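Local structure of ribosome-binding factor A (Thermus thermophilus, 2DYJ) at residues 6-9 and 10-14; 14-17 and 18-22; 63-66 and 67-71. The protein binds free 30S ribosomal subunits and assists their late maturation, being required for efficient processing of 16S rRNA. All blocks are in the same frame, centred on the assembly; numbering follows the deposited sequence.

Interaction 1 (6-9 and 10-14); sequences AHLE and AQLKR
His7 and Gln11 meet one helical turn apart through complementary first torsions: the imidazole CG stands opposite its own backbone N (chi1 177°), whereas the CG of Gln11 lies beside its backbone N (chi1 -62°), which brings the glutamine back over the preceding turn. Beyond CG the glutamine chain is extended. Its CG sits over one face of the imidazole, 4.2 Å from the ring centroid, a CH-pi contact, and its amide is turned 77° from the ring plane. The carboxamide then turns its oxygen to the ring, with Gln11 OE1 2.6 Å from His7 NE2. The same turn is tied through the main chain, Gln11 N donating to His7 O over 3.2 Å.

The neighbouring side of helix 5-21, the first helix of this KH-type domain, is apolar. Leu8 CG touches Leu12 CD1 at 3.9 Å, and Leu12 CG lies 3.3 Å from Leu8 O, the carbonyl that also accepts the Leu12 N-H at 2.9 Å. Leu8 continues on to Leu38 and Met79, and Leu12, buried, on to Val77, so this side faces the body of the fold.

Glu9 gives its backbone O to Lys13 N at 2.9 Å but takes its carboxylate elsewhere: OE2 accepts the N-H of Leu38 and forms a salt bridge with Lys5. One oxygen thus serves a strand amide and an ammonium group together, an arrangement that would tend to favour the ionised carboxylate and that pins the start of the helix to strand 32-38.

Interaction 2 (14-17 and 18-22); sequences RALA and EEIQA
From Arg14 to Gln21 each backbone carbonyl of the first turn accepts the N-H four residues on, the regular alpha-helical pattern, and the bond from Ile20 N to Leu16 O is the shortest of the four at 2.8 Å. This is the C-terminal half of helix 5-21, the opening helix of the KH-type fold, and its side chains divide between a charged side and a buried one.

On the charged side Glu18 runs back along the preceding turn. Its CG is held beside its own backbone N (chi1 -71°) and the rest of the chain is extended, which lays Glu18 CG 3.4 Å from Arg14 O and brings Glu18 OE1 to 4.0 Å from Arg14 CG. The arginine chain bends at chi3, leading its guanidinium away. Arg14 NE and Glu18 OE1 are 4.4 Å apart, the oxygen well out of the guanidinium plane and the two planes 72° apart, so any attraction is probably one of charge alone and no N-H is aimed at the carboxylate. The salt-bridge partner of Glu18 is Arg76, whose NH1 pairs with OE2 of both Glu18 and Glu19; a single nitrogen thereby gathers two acidic side chains that would otherwise probably repel each other.

Toward the interior, Leu16 and Ile20 are buried, and Leu16 CG lies 4.2 Å from Ile20 CD1. Leu16 leans on Leu73 of helix 66-74, while Ile20 and Ala17 meet Val33 of strand 32-38, so this half of the helix packs against both. In Glu19 a bend at chi2 directs the carboxylate, while the first torsion sets Glu19 CG beside its backbone N, 3.2 Å from Ala15 O, the same oxygen that accepts the Glu19 N-H.

Interaction 3 (63-66 and 67-71); sequences SRAE and RRLVA
Arg68 carries its guanidinium back across the turn so that the carbonyl oxygen of Arg64 lies over one face, displaced toward the rim, and Ala65 CA approaches obliquely, 3.9 Å from Arg68 NH1. The guanidinium of Arg64 comes near as well, turned 56° from that of Arg68, with Arg64 NE 4.1 Å from Arg68 NH2. Both arginines are exposed, and their closeness probably concentrates positive charge at the surface, consistent with a protein that binds rRNA.

The contact spans the helix-kink-helix of an RbfA-type KH domain, where helices 55-64 and 66-74 meet at an angle. Ala65 forms the kink: its psi of 6° departs from helical values, and it occupies the N-cap position of the second helix. Its O accepts the N-H of Leu69 at 2.9 Å, while Ala65 CB lies 4.2 Å from Leu69 CD1, both side chains also touching Leu23.

Glu66 swings its CG away from the backbone N and bends sharply at chi2 (-93°), lying alongside Val70 with Glu66 OE1 3.4 Å from Val70 CG2. The carboxylate is engaged beyond the turn: OE2 in a salt bridge with Arg84, OE1 as acceptor for the N-H of Leu85, which fastens the kink to strand 84-89. An alanine in place of Glu66 is likely to leave the charge of Arg84 and the amide of Leu85 without these mates and to uncover the flank of Val70.

At the kink itself one water bridges the helices, donating to Arg64 O at 2.9 Å and accepting from Arg68 N at 3.2 Å.

Overall arrangement
The chain starts with interactions 1 and 2, which are successive stretches of helix 5-21 and share Arg14; one begins where the other ends, and neither nests in or crosses the other. Each is a local closure with no residues between its segments. Interaction 1 ties the start of the helix to strand 32-38, and interaction 2 continues to the same strand and to helix 66-74. After two strands, interaction 3 opens at the end of helix 55-64, bridges the kink and reaches strand 84-89. Leu69 CD2 joins it to interaction 2, 3.8 Å from Glu19 CB, whereas interactions 1 and 3 do not touch, their centres lying about 18 Å apart.

Interaction 1 (6-9 and 10-14)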
loop_
_atom_site.group_PDB
_atom_site.type_symbol
_atom_site.label_atom_id
_atom_site.label_comp_id
_atom_site.label_asym_id
_atom_site.label_seq_id
_atom_site.Cartn_x
_atom_site.Cartn_y
_atom_site.Cartn_z
ATOM N N ALA A 6 -0.892 15.723 -0.127
ATOM C CA ALA A 6 -2.207 15.150 0.113
ATOM C C ALA A 6 -2.854 14.615 -1.162
ATOM O O ALA A 6 -3.515 13.577 -1.135
ATOM C CB ALA A 6 -3.116 16.185 0.772
ATOM N N HIS A 7 -2.674 15.307 -2.282
ATOM C CA HIS A 7 -3.271 14.829 -3.528
ATOM C C HIS A 7 -2.574 13.589 -4.086
ATOM O O HIS A 7 -3.224 12.692 -4.637
ATOM C CB HIS A 7 -3.267 15.919 -4.603
ATOM C CG HIS A 7 -3.808 15.454 -5.919
ATOM N ND1 HIS A 7 -5.126 15.084 -6.091
ATOM C CD2 HIS A 7 -3.195 15.224 -7.105
ATOM C CE1 HIS A 7 -5.300 14.644 -7.324
ATOM N NE2 HIS A 7 -4.144 14.718 -7.960
ATOM N N LEU A 8 -1.252 13.527 -3.961
ATOM C CA LEU A 8 -0.548 12.359 -4.474
ATOM C C LEU A 8 -0.893 11.153 -3.596
ATOM O O LEU A 8 -1.044 10.026 -4.090
ATOM C CB LEU A 8 0.978 12.596 -4.482
ATOM C CG LEU A 8 1.779 11.381 -4.980
ATOM C CD1 LEU A 8 1.467 11.118 -6.445
ATOM C CD2 LEU A 8 3.271 11.610 -4.785
ATOM N N GLU A 9 -1.044 11.386 -2.295
ATOM C CA GLU A 9 -1.358 10.295 -1.389
ATOM C C GLU A 9 -2.724 9.715 -1.698
ATOM O O GLU A 9 -2.897 8.515 -1.630
ATOM C CB GLU A 9 -1.271 10.759 0.070
ATOM C CG GLU A 9 0.141 11.148 0.460
ATOM C CD GLU A 9 0.251 11.674 1.873
ATOM O OE1 GLU A 9 -0.728 12.265 2.362
ATOM O OE2 GLU A 9 1.330 11.520 2.486
ATOM N N ALA A 10 -3.694 10.563 -2.049
ATOM C CA ALA A 10 -5.020 10.066 -2.397
ATOM C C ALA A 10 -4.950 9.188 -3.660
ATOM O O ALA A 10 -5.584 8.128 -3.731
ATOM C CB ALA A 10 -5.978 11.234 -2.616
ATOM N N GLN A 11 -4.178 9.611 -4.659
ATOM C CA GLN A 11 -4.052 8.820 -5.876
ATOM C C GLN A 11 -3.380 7.472 -5.585
ATOM O O GLN A 11 -3.806 6.434 -6.092
ATOM C CB GLN A 11 -3.225 9.563 -6.938
ATOM C CG GLN A 11 -3.813 10.881 -7.421
ATOM C CD GLN A 11 -3.006 11.506 -8.561
ATOM O OE1 GLN A 11 -3.402 12.523 -9.138
ATOM N NE2 GLN A 11 -1.870 10.895 -8.888
ATOM N N LEU A 12 -2.312 7.499 -4.794
ATOM C CA LEU A 12 -1.588 6.280 -4.444
ATOM C C LEU A 12 -2.461 5.318 -3.642
ATOM O O LEU A 12 -2.391 4.104 -3.830
ATOM C CB LEU A 12 -0.312 6.621 -3.644
ATOM C CG LEU A 12 0.833 7.284 -4.426
ATOM C CD1 LEU A 12 1.915 7.824 -3.468
ATOM C CD2 LEU A 12 1.438 6.274 -5.369
ATOM N N LYS A 13 -3.266 5.860 -2.731
ATOM C CA LYS A 13 -4.149 5.046 -1.898
ATOM C C LYS A 13 -5.192 4.313 -2.735
ATOM O O LYS A 13 -5.409 3.103 -2.574
ATOM C CB LYS A 13 -4.863 5.918 -0.871
ATOM C CG LYS A 13 -5.883 5.167 -0.019
ATOM C CD LYS A 13 -6.450 6.078 1.057
ATOM C CE LYS A 13 -7.960 5.944 1.172
ATOM N NZ LYS A 13 -8.372 4.597 1.639
ATOM N N ARG A 14 -5.852 5.046 -3.626
ATOM C CA ARG A 14 -6.864 4.417 -4.453
ATOM C C ARG A 14 -6.193 3.414 -5.390
ATOM O O ARG A 14 -6.712 2.323 -5.614
ATOM C CB ARG A 14 -7.648 5.474 -5.243
ATOM C CG ARG A 14 -8.714 4.877 -6.147
ATOM C CD ARG A 14 -9.616 5.942 -6.768
ATOM N NE ARG A 14 -11.031 5.602 -6.607
ATOM C CZ ARG A 14 -11.737 5.824 -5.500
ATOM N NH1 ARG A 14 -11.169 6.401 -4.447
ATOM N NH2 ARG A 14 -13.008 5.457 -5.435
#

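Interaction 2 (14-17 and 18-22)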
loop_
_atom_site.group_PDB
_atom_site.type_symbol
_atom_site.label_atom_id
_atom_site.label_comp_id
_atom_site.label_asym_id
_atom_site.label_seq_id
_atom_site.Cartn_x
_atom_site.Cartn_y
_atom_site.Cartn_z
ATOM N N ARG A 14 -5.852 5.046 -3.626
ATOM C CA ARG A 14 -6.864 4.417 -4.453
ATOM C C ARG A 14 -6.193 3.414 -5.390
ATOM O O ARG A 14 -6.712 2.323 -5.614
ATOM C CB ARG A 14 -7.648 5.474 -5.243
ATOM C CG ARG A 14 -8.714 4.877 -6.147
ATOM C CD ARG A 14 -9.616 5.942 -6.768
ATOM N NE ARG A 14 -11.031 5.602 -6.607
ATOM C CZ ARG A 14 -11.737 5.824 -5.500
ATOM N NH1 ARG A 14 -11.169 6.401 -4.447
ATOM N NH2 ARG A 14 -13.008 5.457 -5.435
ATOM N N ALA A 15 -5.013 3.755 -5.899
ATOM C CA ALA A 15 -4.299 2.856 -6.808
ATOM C C ALA A 15 -3.852 1.557 -6.137
ATOM O O ALA A 15 -4.016 0.459 -6.681
ATOM C CB ALA A 15 -3.080 3.578 -7.415
ATOM N N LEU A 16 -3.282 1.686 -4.950
ATOM C CA LEU A 16 -2.790 0.527 -4.218
ATOM C C LEU A 16 -3.944 -0.344 -3.715
ATOM O O LEU A 16 -3.852 -1.570 -3.708
ATOM C CB LEU A 16 -1.906 1.005 -3.058
ATOM C CG LEU A 16 -0.856 0.034 -2.514
ATOM C CD1 LEU A 16 -0.072 -0.594 -3.652
ATOM C CD2 LEU A 16 0.074 0.787 -1.572
ATOM N N ALA A 17 -5.037 0.280 -3.297
ATOM C CA ALA A 17 -6.181 -0.493 -2.829
ATOM C C ALA A 17 -6.646 -1.394 -3.972
ATOM O O ALA A 17 -7.029 -2.540 -3.752
ATOM C CB ALA A 17 -7.316 0.445 -2.378
ATOM N N GLU A 18 -6.609 -0.879 -5.198
ATOM C CA GLU A 18 -7.024 -1.669 -6.351
ATOM C C GLU A 18 -6.022 -2.752 -6.721
ATOM O O GLU A 18 -6.408 -3.865 -7.090
ATOM C CB GLU A 18 -7.265 -0.759 -7.558
ATOM C CG GLU A 18 -8.520 0.088 -7.413
ATOM C CD GLU A 18 -8.739 1.042 -8.575
ATOM O OE1 GLU A 18 -9.715 1.819 -8.529
ATOM O OE2 GLU A 18 -7.935 1.019 -9.527
ATOM N N GLU A 19 -4.733 -2.431 -6.639
ATOM C CA GLU A 19 -3.705 -3.406 -6.965
ATOM C C GLU A 19 -3.656 -4.535 -5.939
ATOM O O GLU A 19 -3.362 -5.672 -6.280
ATOM C CB GLU A 19 -2.332 -2.735 -7.078
ATOM C CG GLU A 19 -2.228 -1.758 -8.245
ATOM C CD GLU A 19 -2.756 -2.352 -9.542
ATOM O OE1 GLU A 19 -2.482 -3.544 -9.809
ATOM O OE2 GLU A 19 -3.438 -1.623 -10.295
ATOM N N ILE A 20 -3.942 -4.228 -4.680
ATOM C CA ILE A 20 -3.935 -5.269 -3.661
ATOM C C ILE A 20 -5.134 -6.198 -3.917
ATOM O O ILE A 20 -5.027 -7.426 -3.836
ATOM C CB ILE A 20 -4.031 -4.641 -2.252
ATOM C CG1 ILE A 20 -2.709 -3.941 -1.927
ATOM C CG2 ILE A 20 -4.386 -5.702 -1.218
ATOM C CD1 ILE A 20 -2.679 -3.192 -0.585
ATOM N N GLN A 21 -6.278 -5.604 -4.244
ATOM C CA GLN A 21 -7.479 -6.384 -4.521
ATOM C C GLN A 21 -7.198 -7.328 -5.686
ATOM O O GLN A 21 -7.790 -8.395 -5.775
ATOM C CB GLN A 21 -8.644 -5.448 -4.874
ATOM C CG GLN A 21 -9.831 -5.483 -3.909
ATOM C CD GLN A 21 -10.985 -6.354 -4.410
ATOM O OE1 GLN A 21 -10.803 -7.535 -4.731
ATOM N NE2 GLN A 21 -12.181 -5.771 -4.474
ATOM N N ALA A 22 -6.289 -6.934 -6.574
ATOM C CA ALA A 22 -5.942 -7.764 -7.737
ATOM C C ALA A 22 -5.033 -8.945 -7.383
ATOM O O ALA A 22 -4.890 -9.886 -8.175
ATOM C CB ALA A 22 -5.284 -6.912 -8.819
#

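Interaction 3 (63-66 and 67-71)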
loop_
_atom_site.group_PDB
_atom_site.type_symbol
_atom_site.label_atom_id
_atom_site.label_comp_id
_atom_site.label_asym_id
_atom_site.label_seq_id
_atom_site.Cartn_x
_atom_site.Cartn_y
_atom_site.Cartn_z
ATOM N N SER A 63 4.094 -7.359 2.241
ATOM C CA SER A 63 5.543 -7.148 2.204
ATOM C C SER A 63 6.181 -8.041 1.129
ATOM O O SER A 63 7.081 -7.625 0.399
ATOM C CB SER A 63 6.153 -7.481 3.570
ATOM O OG SER A 63 5.804 -6.489 4.516
ATOM N N ARG A 64 5.710 -9.277 1.035
ATOM C CA ARG A 64 6.272 -10.191 0.044
ATOM C C ARG A 64 5.931 -9.725 -1.361
ATOM O O ARG A 64 6.712 -9.930 -2.300
ATOM C CB ARG A 64 5.743 -11.606 0.254
ATOM C CG ARG A 64 6.299 -12.602 -0.758
ATOM C CD ARG A 64 5.767 -13.988 -0.519
ATOM N NE ARG A 64 6.191 -14.912 -1.567
ATOM C CZ ARG A 64 5.843 -16.195 -1.613
ATOM N NH1 ARG A 64 5.066 -16.708 -0.664
ATOM N NH2 ARG A 64 6.265 -16.961 -2.612
ATOM N N ALA A 65 4.771 -9.078 -1.499
ATOM C CA ALA A 65 4.302 -8.584 -2.786
ATOM C C ALA A 65 4.787 -7.175 -3.084
ATOM O O ALA A 65 4.394 -6.600 -4.092
ATOM C CB ALA A 65 2.758 -8.592 -2.817
ATOM N N GLU A 66 5.655 -6.622 -2.236
ATOM C CA GLU A 66 6.079 -5.229 -2.408
ATOM C C GLU A 66 6.645 -4.888 -3.772
ATOM O O GLU A 66 6.297 -3.864 -4.342
ATOM C CB GLU A 66 7.079 -4.809 -1.305
ATOM C CG GLU A 66 7.280 -3.281 -1.171
ATOM C CD GLU A 66 8.454 -2.715 -1.978
ATOM O OE1 GLU A 66 8.616 -1.475 -1.986
ATOM O OE2 GLU A 66 9.217 -3.483 -2.599
ATOM N N ARG A 67 7.505 -5.734 -4.312
ATOM C CA ARG A 67 8.070 -5.406 -5.613
ATOM C C ARG A 67 7.048 -5.414 -6.734
ATOM O O ARG A 67 7.070 -4.516 -7.579
ATOM C CB ARG A 67 9.260 -6.314 -5.923
ATOM C CG ARG A 67 10.434 -6.006 -5.007
ATOM C CD ARG A 67 11.726 -6.552 -5.570
ATOM N NE ARG A 67 12.868 -5.985 -4.867
ATOM C CZ ARG A 67 14.131 -6.260 -5.161
ATOM N NH1 ARG A 67 14.410 -7.098 -6.154
ATOM N NH2 ARG A 67 15.110 -5.701 -4.457
ATOM N N ARG A 68 6.141 -6.396 -6.728
ATOM C CA ARG A 68 5.093 -6.486 -7.748
ATOM C C ARG A 68 4.113 -5.327 -7.592
ATOM O O ARG A 68 3.579 -4.814 -8.573
ATOM C CB ARG A 68 4.316 -7.807 -7.621
ATOM C CG ARG A 68 5.195 -9.048 -7.584
ATOM C CD ARG A 68 4.488 -10.203 -6.862
ATOM N NE ARG A 68 5.426 -11.261 -6.499
ATOM C CZ ARG A 68 5.268 -12.093 -5.471
ATOM N NH1 ARG A 68 4.196 -11.995 -4.688
ATOM N NH2 ARG A 68 6.189 -13.021 -5.225
ATOM N N LEU A 69 3.867 -4.898 -6.359
ATOM C CA LEU A 69 2.933 -3.795 -6.153
ATOM C C LEU A 69 3.539 -2.475 -6.602
ATOM O O LEU A 69 2.833 -1.633 -7.175
ATOM C CB LEU A 69 2.515 -3.695 -4.676
ATOM C CG LEU A 69 1.526 -4.753 -4.191
ATOM C CD1 LEU A 69 1.340 -4.656 -2.663
ATOM C CD2 LEU A 69 0.199 -4.556 -4.901
ATOM N N VAL A 70 4.841 -2.282 -6.367
ATOM C CA VAL A 70 5.454 -1.035 -6.797
ATOM C C VAL A 70 5.478 -0.999 -8.330
ATOM O O VAL A 70 5.270 0.052 -8.943
ATOM C CB VAL A 70 6.871 -0.866 -6.198
ATOM C CG1 VAL A 70 7.584 0.323 -6.833
ATOM C CG2 VAL A 70 6.746 -0.606 -4.678
ATOM N N ALA A 71 5.706 -2.162 -8.933
ATOM C CA ALA A 71 5.722 -2.287 -10.392
ATOM C C ALA A 71 4.345 -1.892 -10.946
ATOM O O ALA A 71 4.252 -1.224 -11.978
ATOM C CB ALA A 71 6.044 -3.731 -10.788
HETATM O O HOH W 1 6.838 -8.985 -5.051
#